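Side-chain contacts in yersinopine dehydrogenase (Yersinia pestis, PDB 6C4M), which catalyses the NADPH-dependent reductive condensation of pyruvate with an amino-acid-derived intermediate, the last step in making the metallophore yersinopine: residues A34-V39 with A204-F209; A38-A43 with S167-T172; R212-N217 with N326-P331. All coordinates share one frame; numbering follows the deposited sequence.

In the fold
Following the chain from the N terminus, helix 32-44 is the first element to take part, and supplies one side of both contact 1 and contact 2, which share Ala38 and Val39. Contact 2 closes the shorter loop, where 167-172 returns to 38-43; contact 1 closes the wider one around it, where 204-209 on strand 203-217 reaches 34-39. Strands 170-173 and 203-217 are antiparallel neighbours in the sheet, so the two closures lie side by side, with centres about 5 Å apart. Contact 3 follows in series: strand 203-217, further along at 212-217, meets 326-331, the end of helix 321-329 and the loop after it, tying the sheet of the nucleotide-binding domain to the helical part of the chain.

Contact 1: A34-V39 with A204-F209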
loop_
_atom_site.group_PDB
_atom_site.type_symbol
_atom_site.label_atom_id
_atom_site.label_comp_id
_atom_site.label_asym_id
_atom_site.label_seq_id
_atom_site.Cartn_x
_atom_site.Cartn_y
_atom_site.Cartn_z
ATOM N N ALA A 34 -5.232 5.899 33.606
ATOM C CA ALA A 34 -5.823 6.229 34.900
ATOM C C ALA A 34 -5.482 7.647 35.307
ATOM O O ALA A 34 -6.269 8.298 36.004
ATOM C CB ALA A 34 -5.356 5.242 35.973
ATOM N N ILE A 35 -4.333 8.157 34.876
ATOM C CA ILE A 35 -4.011 9.544 35.177
ATOM C C ILE A 35 -4.961 10.472 34.426
ATOM O O ILE A 35 -5.531 11.405 35.006
ATOM C CB ILE A 35 -2.536 9.836 34.851
ATOM C CG1 ILE A 35 -1.631 8.985 35.751
ATOM C CG2 ILE A 35 -2.214 11.298 35.036
ATOM C CD1 ILE A 35 -0.180 8.950 35.290
ATOM N N GLN A 36 -5.169 10.226 33.128
ATOM C CA GLN A 36 -6.133 11.039 32.388
ATOM C C GLN A 36 -7.511 10.956 33.030
ATOM O O GLN A 36 -8.212 11.967 33.172
ATOM C CB GLN A 36 -6.240 10.581 30.947
ATOM C CG GLN A 36 -7.308 11.360 30.114
ATOM C CD GLN A 36 -6.917 12.806 29.838
ATOM O OE1 GLN A 36 -5.833 13.087 29.302
ATOM N NE2 GLN A 36 -7.798 13.731 30.205
ATOM N N LEU A 37 -7.944 9.729 33.328
ATOM C CA LEU A 37 -9.240 9.505 33.951
ATOM C C LEU A 37 -9.347 10.257 35.265
ATOM O O LEU A 37 -10.353 10.919 35.528
ATOM C CB LEU A 37 -9.447 8.011 34.181
ATOM C CG LEU A 37 -10.701 7.542 34.914
ATOM C CD1 LEU A 37 -11.957 7.887 34.141
ATOM C CD2 LEU A 37 -10.580 6.036 35.132
ATOM N N ALA A 38 -8.323 10.147 36.116
ATOM C CA ALA A 38 -8.393 10.803 37.420
ATOM C C ALA A 38 -8.552 12.308 37.277
ATOM O O ALA A 38 -9.311 12.933 38.029
ATOM C CB ALA A 38 -7.151 10.484 38.242
ATOM N N VAL A 39 -7.830 12.910 36.326
ATOM C CA VAL A 39 -7.975 14.346 36.089
ATOM C C VAL A 39 -9.388 14.661 35.630
ATOM O O VAL A 39 -10.014 15.616 36.104
ATOM C CB VAL A 39 -6.923 14.813 35.064
ATOM C CG1 VAL A 39 -7.262 16.197 34.512
ATOM C CG2 VAL A 39 -5.552 14.815 35.704
ATOM N N ALA A 204 1.808 11.667 32.829
ATOM C CA ALA A 204 1.325 11.123 31.572
ATOM C C ALA A 204 1.059 12.263 30.612
ATOM O O ALA A 204 1.055 13.438 30.987
ATOM C CB ALA A 204 0.062 10.284 31.754
ATOM N N TYR A 205 0.839 11.905 29.356
ATOM C CA TYR A 205 0.472 12.904 28.371
ATOM C C TYR A 205 -0.502 12.272 27.396
ATOM O O TYR A 205 -0.405 11.089 27.067
ATOM C CB TYR A 205 1.703 13.475 27.646
ATOM C CG TYR A 205 2.269 12.590 26.578
ATOM C CD1 TYR A 205 2.997 11.460 26.909
ATOM C CD2 TYR A 205 2.093 12.889 25.227
ATOM C CE1 TYR A 205 3.537 10.632 25.916
ATOM C CE2 TYR A 205 2.635 12.070 24.229
ATOM C CZ TYR A 205 3.349 10.951 24.584
ATOM O OH TYR A 205 3.868 10.130 23.611
ATOM N N THR A 206 -1.483 13.056 26.995
ATOM C CA THR A 206 -2.526 12.588 26.104
ATOM C C THR A 206 -2.375 13.327 24.788
ATOM O O THR A 206 -2.407 14.562 24.761
ATOM C CB THR A 206 -3.903 12.817 26.714
ATOM O OG1 THR A 206 -4.037 11.995 27.886
ATOM C CG2 THR A 206 -4.994 12.475 25.706
ATOM N N LYS A 207 -2.214 12.554 23.715
ATOM C CA LYS A 207 -1.983 13.038 22.358
ATOM C C LYS A 207 -3.267 13.277 21.584
ATOM O O LYS A 207 -3.265 14.068 20.633
ATOM C CB LYS A 207 -1.148 12.015 21.571
ATOM C CG LYS A 207 0.276 11.830 22.059
ATOM C CD LYS A 207 0.833 10.397 21.808
ATOM C CE LYS A 207 0.636 9.930 20.370
ATOM N NZ LYS A 207 1.265 8.588 20.137
ATOM N N ALA A 208 -4.357 12.612 21.958
ATOM C CA ALA A 208 -5.567 12.643 21.152
ATOM C C ALA A 208 -6.727 12.068 21.955
ATOM O O ALA A 208 -6.527 11.223 22.837
ATOM C CB ALA A 208 -5.360 11.864 19.845
ATOM N N PHE A 209 -7.934 12.541 21.644
ATOM C CA PHE A 209 -9.161 11.977 22.189
ATOM C C PHE A 209 -9.946 11.292 21.073
ATOM O O PHE A 209 -9.893 11.709 19.913
ATOM C CB PHE A 209 -10.013 13.065 22.864
ATOM C CG PHE A 209 -9.378 13.633 24.111
ATOM C CD1 PHE A 209 -9.333 12.893 25.277
ATOM C CD2 PHE A 209 -8.801 14.887 24.100
ATOM C CE1 PHE A 209 -8.737 13.405 26.411
ATOM C CE2 PHE A 209 -8.204 15.404 25.218
ATOM C CZ PHE A 209 -8.171 14.668 26.385
#
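Gln36 and Thr206 carry the polar half of this contact, Ile35 and Ala204 the apolar half. The helical segment 34-39 runs almost perpendicular to the strand segment 204-209, so two successive helix residues reach two alternate strand residues, Ala204 and Thr206, which both direct their CB toward the helix. Close packing centres on the small Ala204, whose methyl CB is met by Ile35 CD1 at 3.8 Å while Ile35 CB and CG2 stand slightly further off. A beta-branched chain suits the helix here because its branches spread over that single methyl group, and alanine lets the helix come close.

Beside this patch, Thr206 OG1 donates a hydrogen bond to Gln36 OE1 at 2.5 Å. The hydroxyl lies in the carbonyl plane, on a lone pair, with a C=O...donor angle of 140°. Gln36 has CG anti to the backbone N (chi1 177°) and then bends at chi2, which turns the amide so that OE1 faces the strand. Its other end is held too: NE2 is hydrogen-bonded to Gln84, which probably fixes which way round the amide lies, with OE1 toward Thr206.

The contact slackens toward Phe209, a partly exposed residue. Gln36 NE2 approaches CE1 of the Phe209 ring at 3.9 Å, at the ring edge, with amide and ring planes 84° apart. Thr206 CG2 lies 3.8 Å above one face of the same ring, offset toward its rim.

Thr206 OG1 is also hydrogen-bonded to OG1 of Thr172, a residue of the NADP(+) site. The buried glutamine therefore belongs to a polar chain that runs from the helix through Thr206 to Thr172, and it probably helps to position that cofactor-binding threonine as a second-shell residue.

Contact 2: A38-A43 with S167-T172. With NAP (NADP nicotinamide-adenine-dinucleotide phosphate), chain B.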
loop_
_atom_site.group_PDB
_atom_site.type_symbol
_atom_site.label_atom_id
_atom_site.label_comp_id
_atom_site.label_asym_id
_atom_site.label_seq_id
_atom_site.Cartn_x
_atom_site.Cartn_y
_atom_site.Cartn_z
ATOM N N ALA A 38 -8.323 10.147 36.116
ATOM C CA ALA A 38 -8.393 10.803 37.420
ATOM C C ALA A 38 -8.552 12.308 37.277
ATOM O O ALA A 38 -9.311 12.933 38.029
ATOM C CB ALA A 38 -7.151 10.484 38.242
ATOM N N VAL A 39 -7.830 12.910 36.326
ATOM C CA VAL A 39 -7.975 14.346 36.089
ATOM C C VAL A 39 -9.388 14.661 35.630
ATOM O O VAL A 39 -10.014 15.616 36.104
ATOM C CB VAL A 39 -6.923 14.813 35.064
ATOM C CG1 VAL A 39 -7.262 16.197 34.512
ATOM C CG2 VAL A 39 -5.552 14.815 35.704
ATOM N N ASP A 40 -9.920 13.841 34.718
ATOM C CA ASP A 40 -11.262 14.066 34.193
ATOM C C ASP A 40 -12.325 13.981 35.290
ATOM O O ASP A 40 -13.291 14.757 35.287
ATOM C CB ASP A 40 -11.541 13.065 33.075
ATOM C CG ASP A 40 -10.847 13.451 31.760
ATOM O OD1 ASP A 40 -10.391 14.610 31.660
ATOM O OD2 ASP A 40 -10.753 12.609 30.846
ATOM N N ILE A 41 -12.163 13.059 36.246
ATOM C CA ILE A 41 -13.133 12.963 37.334
ATOM C C ILE A 41 -13.028 14.184 38.242
ATOM O O ILE A 41 -14.037 14.796 38.609
ATOM C CB ILE A 41 -12.928 11.659 38.126
ATOM C CG1 ILE A 41 -13.164 10.455 37.212
ATOM C CG2 ILE A 41 -13.887 11.617 39.331
ATOM C CD1 ILE A 41 -12.821 9.139 37.836
ATOM N N SER A 42 -11.802 14.533 38.637
ATOM C CA SER A 42 -11.560 15.682 39.500
ATOM C C SER A 42 -12.007 16.989 38.847
ATOM O O SER A 42 -12.405 17.934 39.543
ATOM C CB SER A 42 -10.070 15.737 39.845
ATOM O OG SER A 42 -9.789 16.719 40.828
ATOM N N ALA A 43 -11.953 17.070 37.521
ATOM C CA ALA A 43 -12.378 18.278 36.833
ATOM C C ALA A 43 -13.890 18.378 36.758
ATOM O O ALA A 43 -14.416 19.465 36.512
ATOM C CB ALA A 43 -11.795 18.319 35.409
ATOM N N SER A 167 -14.172 1.331 24.408
ATOM C CA SER A 167 -12.725 1.414 24.466
ATOM C C SER A 167 -12.348 2.564 25.377
ATOM O O SER A 167 -13.181 3.404 25.722
ATOM C CB SER A 167 -12.110 1.609 23.081
ATOM O OG SER A 167 -12.341 2.915 22.582
ATOM N N TYR A 168 -11.073 2.599 25.761
ATOM C CA TYR A 168 -10.563 3.783 26.428
ATOM C C TYR A 168 -10.714 4.963 25.476
ATOM O O TYR A 168 -10.644 4.804 24.245
ATOM C CB TYR A 168 -9.109 3.587 26.858
ATOM C CG TYR A 168 -8.490 4.836 27.426
ATOM C CD1 TYR A 168 -9.060 5.479 28.525
ATOM C CD2 TYR A 168 -7.331 5.380 26.863
ATOM C CE1 TYR A 168 -8.506 6.639 29.029
ATOM C CE2 TYR A 168 -6.765 6.541 27.366
ATOM C CZ TYR A 168 -7.347 7.161 28.447
ATOM O OH TYR A 168 -6.778 8.317 28.950
ATOM N N TYR A 169 -10.983 6.143 26.040
ATOM C CA TYR A 169 -11.463 7.271 25.244
ATOM C C TYR A 169 -10.349 8.194 24.751
ATOM O O TYR A 169 -10.640 9.273 24.205
ATOM C CB TYR A 169 -12.499 8.070 26.048
ATOM C CG TYR A 169 -12.033 8.626 27.370
ATOM C CD1 TYR A 169 -11.408 9.868 27.452
ATOM C CD2 TYR A 169 -12.274 7.932 28.565
ATOM C CE1 TYR A 169 -11.000 10.392 28.700
ATOM C CE2 TYR A 169 -11.880 8.433 29.786
ATOM C CZ TYR A 169 -11.244 9.651 29.868
ATOM O OH TYR A 169 -10.895 10.128 31.131
ATOM N N ALA A 170 -9.091 7.784 24.873
ATOM C CA ALA A 170 -7.985 8.640 24.493
ATOM C C ALA A 170 -6.765 7.807 24.120
ATOM O O ALA A 170 -6.791 6.570 24.115
ATOM C CB ALA A 170 -7.627 9.584 25.629
ATOM N N ASP A 171 -5.677 8.528 23.873
ATOM C CA ASP A 171 -4.338 7.997 23.636
ATOM C C ASP A 171 -3.419 8.655 24.660
ATOM O O ASP A 171 -3.106 9.846 24.545
ATOM C CB ASP A 171 -3.901 8.318 22.209
ATOM C CG ASP A 171 -2.562 7.692 21.844
ATOM O OD1 ASP A 171 -1.730 7.434 22.744
ATOM O OD2 ASP A 171 -2.353 7.455 20.644
ATOM N N THR A 172 -2.990 7.893 25.658
ATOM C CA THR A 172 -2.287 8.445 26.810
ATOM C C THR A 172 -1.089 7.572 27.148
ATOM O O THR A 172 -1.201 6.345 27.172
ATOM C CB THR A 172 -3.207 8.532 28.055
ATOM O OG1 THR A 172 -4.413 9.228 27.709
ATOM C CG2 THR A 172 -2.492 9.271 29.199
HETATM P PA NAP B . -2.001 -0.770 30.957
HETATM O O1A NAP B . -3.126 -1.352 30.194
HETATM O O2A NAP B . -0.630 -1.070 30.295
HETATM O O5B NAP B . -2.059 -1.390 32.478
HETATM C C5B NAP B . -3.100 -0.834 33.312
HETATM C C4B NAP B . -2.972 -1.481 34.704
HETATM O O4B NAP B . -3.129 -3.016 34.494
HETATM C C3B NAP B . -1.812 -1.290 35.220
HETATM O O3B NAP B . -1.908 -1.129 36.671
HETATM C C2B NAP B . -0.964 -2.667 34.920
HETATM O O2B NAP B . 0.077 -2.851 35.941
HETATM C C1B NAP B . -1.815 -3.625 34.996
HETATM N N9A NAP B . -1.455 -4.599 33.964
HETATM C C8A NAP B . -1.128 -4.536 32.663
HETATM N N7A NAP B . -0.880 -5.803 32.300
HETATM C C5A NAP B . -1.061 -6.613 33.390
HETATM C C6A NAP B . -0.927 -7.977 33.469
HETATM N N6A NAP B . -0.552 -9.040 32.536
HETATM N N1A NAP B . -1.154 -8.593 34.643
HETATM C C2A NAP B . -1.530 -7.864 35.748
HETATM N N3A NAP B . -1.662 -6.509 35.662
HETATM C C4A NAP B . -1.425 -5.882 34.454
HETATM O O3 NAP B . -2.222 0.871 31.006
HETATM P PN NAP B . -3.292 1.814 30.243
HETATM O O1N NAP B . -3.588 2.879 31.205
HETATM O O2N NAP B . -2.560 2.321 28.976
HETATM O O5D NAP B . -4.680 1.052 29.718
HETATM C C5D NAP B . -5.897 1.088 30.509
HETATM C C4D NAP B . -6.961 0.312 29.707
HETATM O O4D NAP B . -7.235 1.055 28.320
HETATM C C3D NAP B . -6.605 -0.911 29.373
HETATM O O3D NAP B . -7.891 -1.692 29.246
HETATM C C2D NAP B . -6.010 -0.836 27.962
HETATM O O2D NAP B . -6.286 -1.989 27.318
HETATM C C1D NAP B . -6.861 0.285 27.335
HETATM N N1N NAP B . -6.156 1.120 26.331
HETATM C C2N NAP B . -5.439 2.210 26.678
HETATM C C3N NAP B . -4.822 2.978 25.664
HETATM C C7N NAP B . -3.987 4.228 26.017
HETATM O O7N NAP B . -3.865 5.111 25.264
HETATM N N7N NAP B . -3.365 4.260 27.313
HETATM C C4N NAP B . -4.938 2.619 24.351
HETATM C C5N NAP B . -5.647 1.531 24.015
HETATM C C6N NAP B . -6.274 0.772 25.010
HETATM P P2B NAP B . 1.587 -2.096 35.753
HETATM O O1X NAP B . 2.399 -2.959 34.810
HETATM O O2X NAP B . 1.415 -0.737 35.165
HETATM O O3X NAP B . 2.278 -2.061 37.097
#
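Tyr169 OH donates a short hydrogen bond, 2.5 Å, to Asp40 OD2. The two side chains come from opposite directions, and the hydroxyl meets OD2 on its anti side, 18° out of the carboxylate plane. Tyr169 can point its ring at the helix because CG sits between the backbone N and the carbonyl carbon (chi1 58°). A tyrosine suits the place: together with the short aspartate it bridges backbones whose nearest CA atoms, Asp40 CA and Tyr169 CA, are 11.2 Å apart, and it ends in a donor for the buried acid. The other oxygen, Asp40 OD1, takes a salt bridge from Arg236 and a hydrogen bond from His237, so the negative charge is probably well compensated.

Helix 32-44 begins within the NADP(+)-binding residues Ala30, Gly31, Pro32 and Ala33, the glycine-rich turn and helix start of a Rossmann-type fold, while 167-172 lines the nicotinamide end of the same cofactor. There Thr172 N donates to O7N of NADP at 2.9 Å, and N7N of NADP returns a bond to Thr172 O at 3.0 Å, so one residue's backbone grips both ends of the carboxamide.

Tyr168 CD2 approaches C7N of NADP at 3.6 Å, obliquely. On the same ring, Tyr168 OH is hydrogen-bonded to Thr172 OG1 at 2.8 Å. Tyr168 CE1 in turn lies 3.9 Å above one face of the Tyr169 ring, toward its rim.

Contact 3: R212-N217 with N326-P331; sequences RIYLAN and NDDNYP
Strand 203-217 of the dinucleotide-binding domain meets helix 321-329 of the helical part of the chain here, and Asp328 is the residue through which they are joined. Asp328 sits in a wider pi-type turn of the helix, and its carboxylate takes one partner from the strand on each oxygen. Tyr214 OH donates to Asp328 OD2 at 2.6 Å. The acceptor lies at the edge of the tyrosine ring, in its plane, yet the hydroxyl stands above the carboxylate plane, 42° out of it, and the two side chains run at about a right angle.

The second oxygen, Asp328 OD1, forms a salt bridge with Arg212 NE at 3.5 Å, a rather long one. OD1 approaches the edge of the guanidinium group near its plane, while guanidinium and carboxylate planes are 62° apart. The aliphatic chain of Arg212 passes close by as well, with CD 3.6 Å from OD1; a bend at chi3 (86°) turns NE and the guanidinium out of the otherwise extended chain.

Arg212 and Tyr214, two apart on the strand, both have the length needed to reach the helix, while the intervening Ile213 faces helix 225-235 instead. Phe253 stacks on the ring of Tyr214. The buried Asp328 is further balanced by Arg323, which makes a salt bridge to OD2, so its charge is probably stabilised by two arginines. Beside it, Asn326 ND2 gives a nearly straight hydrogen bond to Asp327 OD1 at 2.8 Å, and Arg339 pairs with the other oxygen of Asp327.

Such polar bridging between a Rossmann-type sheet and a mainly helical second domain fits the two-domain architecture of opine dehydrogenases.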
loop_
_atom_site.group_PDB
_atom_site.type_symbol
_atom_site.label_atom_id
_atom_site.label_comp_id
_atom_site.label_asym_id
_atom_site.label_seq_id
_atom_site.Cartn_x
_atom_site.Cartn_y
_atom_site.Cartn_z
ATOM N N ARG A 212 -15.940 9.111 19.361
ATOM C CA ARG A 212 -17.080 8.596 20.101
ATOM C C ARG A 212 -16.726 7.300 20.820
ATOM O O ARG A 212 -15.777 6.589 20.466
ATOM C CB ARG A 212 -18.308 8.401 19.197
ATOM C CG ARG A 212 -18.229 7.377 18.089
ATOM C CD ARG A 212 -19.475 7.563 17.173
ATOM N NE ARG A 212 -19.243 8.578 16.143
ATOM C CZ ARG A 212 -19.741 9.809 16.106
ATOM N NH1 ARG A 212 -20.580 10.259 17.038
ATOM N NH2 ARG A 212 -19.401 10.604 15.095
ATOM N N ILE A 213 -17.507 7.037 21.864
ATOM C CA ILE A 213 -17.444 5.830 22.664
ATOM C C ILE A 213 -18.854 5.280 22.746
ATOM O O ILE A 213 -19.822 6.037 22.887
ATOM C CB ILE A 213 -16.898 6.116 24.076
ATOM C CG1 ILE A 213 -15.463 6.655 24.026
ATOM C CG2 ILE A 213 -16.968 4.893 24.920
ATOM C CD1 ILE A 213 -14.447 5.702 23.403
ATOM N N TYR A 214 -18.974 3.970 22.661
ATOM C CA TYR A 214 -20.244 3.289 22.832
ATOM C C TYR A 214 -20.298 2.762 24.257
ATOM O O TYR A 214 -19.309 2.227 24.753
ATOM C CB TYR A 214 -20.388 2.136 21.837
ATOM C CG TYR A 214 -20.445 2.574 20.403
ATOM C CD1 TYR A 214 -19.283 2.770 19.674
ATOM C CD2 TYR A 214 -21.663 2.803 19.772
ATOM C CE1 TYR A 214 -19.331 3.187 18.354
ATOM C CE2 TYR A 214 -21.716 3.222 18.446
ATOM C CZ TYR A 214 -20.543 3.387 17.747
ATOM O OH TYR A 214 -20.584 3.813 16.452
ATOM N N LEU A 215 -21.430 2.936 24.936
ATOM C CA LEU A 215 -21.514 2.352 26.260
ATOM C C LEU A 215 -22.927 1.868 26.542
ATOM O O LEU A 215 -23.872 2.165 25.807
ATOM C CB LEU A 215 -21.008 3.334 27.313
ATOM C CG LEU A 215 -21.689 4.693 27.478
ATOM C CD1 LEU A 215 -23.036 4.531 27.986
ATOM C CD2 LEU A 215 -20.896 5.554 28.455
ATOM N N ALA A 216 -23.053 1.115 27.638
ATOM C CA ALA A 216 -24.330 0.561 28.075
ATOM C C ALA A 216 -24.161 0.048 29.498
ATOM O O ALA A 216 -23.048 -0.241 29.938
ATOM C CB ALA A 216 -24.790 -0.580 27.154
ATOM N N ASN A 217 -25.278 -0.027 30.227
ATOM C CA ASN A 217 -25.356 -0.800 31.454
ATOM C C ASN A 217 -26.214 -2.026 31.197
ATOM O O ASN A 217 -26.763 -2.211 30.112
ATOM C CB ASN A 217 -25.914 0.039 32.598
ATOM C CG ASN A 217 -27.316 0.534 32.327
ATOM O OD1 ASN A 217 -28.148 -0.183 31.771
ATOM N ND2 ASN A 217 -27.587 1.758 32.737
ATOM N N ASN A 326 -13.513 3.257 9.658
ATOM C CA ASN A 326 -13.300 4.534 8.994
ATOM C C ASN A 326 -13.979 5.658 9.768
ATOM O O ASN A 326 -13.341 6.663 10.097
ATOM C CB ASN A 326 -13.831 4.483 7.563
ATOM C CG ASN A 326 -13.383 5.664 6.724
ATOM O OD1 ASN A 326 -12.296 5.670 6.154
ATOM N ND2 ASN A 326 -14.235 6.687 6.649
ATOM N N ASP A 327 -15.267 5.488 10.078
ATOM C CA ASP A 327 -16.072 6.612 10.558
ATOM C C ASP A 327 -16.009 6.779 12.073
ATOM O O ASP A 327 -16.222 7.886 12.563
ATOM C CB ASP A 327 -17.538 6.461 10.121
ATOM C CG ASP A 327 -17.742 6.619 8.626
ATOM O OD1 ASP A 327 -16.752 6.831 7.866
ATOM O OD2 ASP A 327 -18.921 6.516 8.205
ATOM N N ASP A 328 -15.723 5.733 12.831
ATOM C CA ASP A 328 -15.584 5.876 14.282
ATOM C C ASP A 328 -14.141 5.893 14.774
ATOM O O ASP A 328 -13.918 6.255 15.931
ATOM C CB ASP A 328 -16.320 4.754 15.003
ATOM C CG ASP A 328 -17.813 4.747 14.713
ATOM O OD1 ASP A 328 -18.341 5.767 14.216
ATOM O OD2 ASP A 328 -18.464 3.713 14.996
ATOM N N ASN A 329 -13.153 5.504 13.952
ATOM C CA ASN A 329 -11.770 5.471 14.436
ATOM C C ASN A 329 -10.845 6.368 13.605
ATOM O O ASN A 329 -10.561 7.498 14.020
ATOM C CB ASN A 329 -11.292 4.018 14.500
ATOM C CG ASN A 329 -12.005 3.232 15.589
ATOM O OD1 ASN A 329 -11.502 3.133 16.713
ATOM N ND2 ASN A 329 -13.209 2.720 15.282
ATOM N N TYR A 330 -10.371 5.908 12.427
ATOM C CA TYR A 330 -9.404 6.693 11.654
ATOM C C TYR A 330 -9.805 6.678 10.175
ATOM O O TYR A 330 -9.867 5.607 9.567
ATOM C CB TYR A 330 -7.988 6.138 11.860
ATOM C CG TYR A 330 -7.667 5.872 13.311
ATOM C CD1 TYR A 330 -7.924 4.625 13.875
ATOM C CD2 TYR A 330 -7.129 6.868 14.134
ATOM C CE1 TYR A 330 -7.643 4.361 15.216
ATOM C CE2 TYR A 330 -6.840 6.612 15.484
ATOM C CZ TYR A 330 -7.104 5.352 16.016
ATOM O OH TYR A 330 -6.842 5.057 17.348
ATOM N N PRO A 331 -10.140 7.812 9.580
ATOM C CA PRO A 331 -10.646 7.805 8.204
ATOM C C PRO A 331 -9.535 7.840 7.168
ATOM O O PRO A 331 -8.417 8.283 7.423
ATOM C CB PRO A 331 -11.464 9.093 8.135
ATOM C CG PRO A 331 -10.700 10.010 8.994
ATOM C CD PRO A 331 -10.283 9.150 10.188
#